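Diacylglycerol lipase (Aspergillus oryzae, PDB 5XK2) probably hydrolyses the ester bonds of mono- and diacylglycerols as a class 3 lipase of the alpha/beta-hydrolase fold, captured here in its closed conformation. Local coordinates at residues E53-D65 against A72-I84. Numbering follows the deposited sequence.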
loop_
_atom_site.group_PDB
_atom_site.type_symbol
_atom_site.label_atom_id
_atom_site.label_comp_id
_atom_site.label_asym_id
_atom_site.label_seq_id
_atom_site.Cartn_x
_atom_site.Cartn_y
_atom_site.Cartn_z
ATOM N N GLU A 53 27.900 1.597 -8.595
ATOM C CA GLU A 53 29.011 2.104 -7.806
ATOM C C GLU A 53 30.327 1.765 -8.508
ATOM O O GLU A 53 31.242 2.584 -8.544
ATOM C CB GLU A 53 28.954 1.531 -6.387
ATOM C CG GLU A 53 27.668 1.935 -5.682
ATOM C CD GLU A 53 27.663 1.591 -4.216
ATOM O OE1 GLU A 53 28.771 1.384 -3.665
ATOM O OE2 GLU A 53 26.560 1.513 -3.625
ATOM N N ALA A 54 30.398 0.582 -9.113
ATOM C CA ALA A 54 31.621 0.155 -9.799
ATOM C C ALA A 54 31.930 1.053 -11.001
ATOM O O ALA A 54 33.091 1.249 -11.371
ATOM C CB ALA A 54 31.502 -1.285 -10.252
ATOM N N ALA A 55 30.876 1.598 -11.592
ATOM C CA ALA A 55 30.996 2.459 -12.756
ATOM C C ALA A 55 31.383 3.887 -12.356
ATOM O O ALA A 55 31.736 4.694 -13.220
ATOM C CB ALA A 55 29.690 2.459 -13.543
ATOM N N GLY A 56 31.329 4.183 -11.060
ATOM C CA GLY A 56 31.694 5.492 -10.535
ATOM C C GLY A 56 30.677 6.582 -10.833
ATOM O O GLY A 56 31.012 7.778 -10.871
ATOM N N SER A 57 29.425 6.182 -11.039
ATOM C CA SER A 57 28.433 7.143 -11.525
ATOM C C SER A 57 28.167 8.230 -10.507
ATOM O O SER A 57 28.099 7.977 -9.308
ATOM C CB SER A 57 27.148 6.440 -11.912
ATOM O OG SER A 57 27.479 5.433 -12.860
ATOM N N THR A 58 28.035 9.445 -11.020
ATOM C CA THR A 58 28.020 10.642 -10.175
ATOM C C THR A 58 26.774 11.480 -10.399
ATOM O O THR A 58 26.386 11.724 -11.539
ATOM C CB THR A 58 29.270 11.517 -10.454
ATOM O OG1 THR A 58 30.457 10.726 -10.255
ATOM C CG2 THR A 58 29.326 12.671 -9.497
ATOM N N VAL A 59 26.157 11.936 -9.310
ATOM C CA VAL A 59 24.998 12.834 -9.417
ATOM C C VAL A 59 25.388 14.208 -9.940
ATOM O O VAL A 59 26.337 14.825 -9.465
ATOM C CB VAL A 59 24.284 12.993 -8.039
ATOM C CG1 VAL A 59 23.156 14.030 -8.123
ATOM C CG2 VAL A 59 23.721 11.653 -7.576
ATOM N N LYS A 60 24.623 14.679 -10.923
ATOM C CA LYS A 60 24.743 16.042 -11.459
ATOM C C LYS A 60 23.663 16.892 -10.800
ATOM O O LYS A 60 23.908 18.047 -10.429
ATOM C CB LYS A 60 24.646 16.075 -12.985
ATOM C CG LYS A 60 24.982 17.458 -13.558
ATOM C CD LYS A 60 26.454 17.763 -13.230
ATOM C CE LYS A 60 26.871 19.177 -13.519
ATOM N NZ LYS A 60 28.336 19.294 -13.216
ATOM N N LEU A 61 22.438 16.372 -10.778
ATOM C CA LEU A 61 21.324 17.055 -10.128
ATOM C C LEU A 61 20.410 16.044 -9.473
ATOM O O LEU A 61 20.178 14.989 -10.028
ATOM C CB LEU A 61 20.523 17.889 -11.144
ATOM C CG LEU A 61 19.314 18.646 -10.569
ATOM C CD1 LEU A 61 19.734 19.627 -9.484
ATOM C CD2 LEU A 61 18.566 19.367 -11.660
ATOM N N SER A 62 19.919 16.359 -8.283
ATOM C CA SER A 62 18.898 15.529 -7.660
ATOM C C SER A 62 17.648 16.386 -7.470
ATOM O O SER A 62 17.709 17.634 -7.468
ATOM C CB SER A 62 19.381 14.963 -6.323
ATOM O OG SER A 62 19.522 16.026 -5.381
ATOM N N PHE A 63 16.515 15.722 -7.325
ATOM C CA PHE A 63 15.248 16.410 -7.132
ATOM C C PHE A 63 14.329 15.593 -6.251
ATOM O O PHE A 63 14.343 14.357 -6.262
ATOM C CB PHE A 63 14.572 16.713 -8.484
ATOM C CG PHE A 63 14.523 15.534 -9.422
ATOM C CD1 PHE A 63 13.461 14.649 -9.388
ATOM C CD2 PHE A 63 15.524 15.350 -10.371
ATOM C CE1 PHE A 63 13.420 13.566 -10.253
ATOM C CE2 PHE A 63 15.495 14.282 -11.234
ATOM C CZ PHE A 63 14.446 13.384 -11.178
ATOM N N SER A 64 13.588 16.292 -5.407
ATOM C CA SER A 64 12.629 15.634 -4.539
ATOM C C SER A 64 11.428 16.552 -4.351
ATOM O O SER A 64 11.599 17.715 -3.973
ATOM C CB SER A 64 13.292 15.289 -3.207
ATOM O OG SER A 64 12.450 14.499 -2.390
ATOM N N ASP A 65 10.227 16.062 -4.628
ATOM C CA ASP A 65 9.021 16.851 -4.373
ATOM C C ASP A 65 8.191 16.174 -3.303
ATOM O O ASP A 65 7.497 15.201 -3.584
ATOM C CB ASP A 65 8.209 17.002 -5.659
ATOM C CG ASP A 65 6.844 17.637 -5.434
ATOM O OD1 ASP A 65 6.648 18.317 -4.409
ATOM O OD2 ASP A 65 5.965 17.446 -6.297
ATOM N N ALA A 72 10.759 11.768 -6.760
ATOM C CA ALA A 72 12.164 12.060 -6.472
ATOM C C ALA A 72 13.033 11.410 -7.533
ATOM O O ALA A 72 12.540 10.622 -8.338
ATOM C CB ALA A 72 12.551 11.567 -5.073
ATOM N N GLY A 73 14.311 11.760 -7.573
ATOM C CA GLY A 73 15.205 11.110 -8.514
ATOM C C GLY A 73 16.456 11.926 -8.753
ATOM O O GLY A 73 16.808 12.792 -7.961
ATOM N N PHE A 74 17.137 11.651 -9.855
ATOM C CA PHE A 74 18.392 12.336 -10.132
ATOM C C PHE A 74 18.729 12.276 -11.608
ATOM O O PHE A 74 18.193 11.441 -12.340
ATOM C CB PHE A 74 19.552 11.727 -9.302
ATOM C CG PHE A 74 19.686 10.228 -9.466
ATOM C CD1 PHE A 74 20.259 9.685 -10.609
ATOM C CD2 PHE A 74 19.224 9.373 -8.479
ATOM C CE1 PHE A 74 20.337 8.282 -10.774
ATOM C CE2 PHE A 74 19.304 7.988 -8.622
ATOM C CZ PHE A 74 19.857 7.440 -9.760
ATOM N N VAL A 75 19.626 13.161 -12.024
ATOM C CA VAL A 75 20.333 13.025 -13.293
ATOM C C VAL A 75 21.771 12.718 -12.939
ATOM O O VAL A 75 22.395 13.468 -12.184
ATOM C CB VAL A 75 20.266 14.295 -14.149
ATOM C CG1 VAL A 75 20.975 14.061 -15.477
ATOM C CG2 VAL A 75 18.807 14.689 -14.393
ATOM N N ALA A 76 22.283 11.602 -13.445
ATOM C CA ALA A 76 23.642 11.180 -13.116
ATOM C C ALA A 76 24.469 10.948 -14.375
ATOM O O ALA A 76 23.922 10.766 -15.477
ATOM C CB ALA A 76 23.601 9.905 -12.270
ATOM N N VAL A 77 25.787 10.994 -14.215
ATOM C CA VAL A 77 26.693 10.771 -15.332
ATOM C C VAL A 77 27.426 9.460 -15.092
ATOM O O VAL A 77 28.058 9.287 -14.036
ATOM C CB VAL A 77 27.721 11.915 -15.465
ATOM C CG1 VAL A 77 28.709 11.600 -16.571
ATOM C CG2 VAL A 77 27.023 13.238 -15.725
ATOM N N ASP A 78 27.341 8.550 -16.062
ATOM C CA ASP A 78 28.065 7.290 -16.004
ATOM C C ASP A 78 29.142 7.338 -17.095
ATOM O O ASP A 78 28.849 7.153 -18.278
ATOM C CB ASP A 78 27.084 6.129 -16.211
ATOM C CG ASP A 78 27.742 4.761 -16.180
ATOM O OD1 ASP A 78 28.963 4.648 -16.388
ATOM O OD2 ASP A 78 27.004 3.761 -15.981
ATOM N N ASN A 79 30.392 7.564 -16.687
ATOM C CA ASN A 79 31.473 7.711 -17.662
ATOM C C ASN A 79 32.043 6.365 -18.071
ATOM O O ASN A 79 32.790 6.256 -19.040
ATOM C CB ASN A 79 32.577 8.611 -17.108
ATOM C CG ASN A 79 32.169 10.069 -17.094
ATOM O OD1 ASN A 79 31.571 10.561 -18.061
ATOM N ND2 ASN A 79 32.484 10.770 -15.994
ATOM N N THR A 80 31.677 5.326 -17.339
ATOM C CA THR A 80 32.115 3.989 -17.703
ATOM C C THR A 80 31.310 3.490 -18.883
ATOM O O THR A 80 31.865 2.979 -19.861
ATOM C CB THR A 80 31.981 3.041 -16.514
ATOM O OG1 THR A 80 32.835 3.523 -15.481
ATOM C CG2 THR A 80 32.385 1.616 -16.895
ATOM N N ASN A 81 29.996 3.662 -18.802
ATOM C CA ASN A 81 29.090 3.194 -19.843
ATOM C C ASN A 81 28.654 4.276 -20.834
ATOM O O ASN A 81 27.821 4.036 -21.716
ATOM C CB ASN A 81 27.881 2.550 -19.184
ATOM C CG ASN A 81 28.266 1.326 -18.409
ATOM O OD1 ASN A 81 28.667 0.321 -18.999
ATOM N ND2 ASN A 81 28.221 1.415 -17.079
ATOM N N LYS A 82 29.217 5.467 -20.656
ATOM C CA LYS A 82 28.943 6.609 -21.525
ATOM C C LYS A 82 27.457 6.880 -21.638
ATOM O O LYS A 82 26.878 6.874 -22.728
ATOM C CB LYS A 82 29.585 6.408 -22.900
ATOM C CG LYS A 82 31.094 6.565 -22.803
ATOM C CD LYS A 82 31.796 6.386 -24.129
ATOM C CE LYS A 82 31.621 7.596 -25.027
ATOM N NZ LYS A 82 32.446 7.438 -26.256
ATOM N N ALA A 83 26.843 7.095 -20.481
ATOM C CA ALA A 83 25.419 7.346 -20.405
ATOM C C ALA A 83 25.116 8.477 -19.457
ATOM O O ALA A 83 25.742 8.590 -18.410
ATOM C CB ALA A 83 24.683 6.082 -19.952
ATOM N N ILE A 84 24.138 9.288 -19.832
ATOM C CA ILE A 84 23.522 10.232 -18.912
ATOM C C ILE A 84 22.238 9.566 -18.492
ATOM O O ILE A 84 21.445 9.168 -19.334
ATOM C CB ILE A 84 23.224 11.589 -19.552
ATOM C CG1 ILE A 84 24.497 12.217 -20.152
ATOM C CG2 ILE A 84 22.524 12.511 -18.539
ATOM C CD1 ILE A 84 25.624 12.399 -19.163
HETATM O O HOH W 1 31.369 7.364 -14.061
HETATM O O HOH W 2 30.674 10.135 -13.155
#
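The phenyl ring of F63 lies flat over the backbone of G73, whose CA sits 3.9 Å from the ring centroid in a CH-pi contact, with G73 C also over that face toward the rim. The backbone N of F74 approaches obliquely, 3.4 Å from F63 CE2. With CG set between its own backbone N and carbonyl carbon (chi1 48°), F63 leans across the neighbouring strand, and G73, having no side chain, leaves room for the ring to lie against its backbone. V127 of helix 118-138 also touches F63. On the other face of the sheet F74 adopts the same first rotamer; its ring has A76 N at its edge, in plane, and turns away from strand 61-65 toward A27 and L42.

These rings sit on an antiparallel hairpin, strand 58-65, at one edge of the central sheet within the chain, against 71-78. Its regular ladder is interrupted by a classic beta bulge: V75 O accepts K60 N (2.8 Å) and L61 N (3.2 Å), both donors lying in its carbonyl plane, and the edge strand turns a corner there.

Beyond the ladder, a Schellman motif at G56 ends helix 50-55, and T80 OG1 donates to A55 O at 2.8 Å. One water receives N79 N and donates to the same carbonyl. A55 CB rests 3.7 Å from D78 OD1. That oxygen takes N81 N from above the carboxylate plane in an Asx motif, while D78 OD2 receives N81 ND2 on its syn side at a nearly straight 171°. Y24 hydrogen-bonds both D78 OD2 and S57 OG.

Chemically, then, the last carbonyl of the helix, A55 O, is met by the T80 hydroxyl and by a water held in the turn that follows strand 71-78, and the buried carboxylate, held through both oxygens, is probably stabilised as an anion.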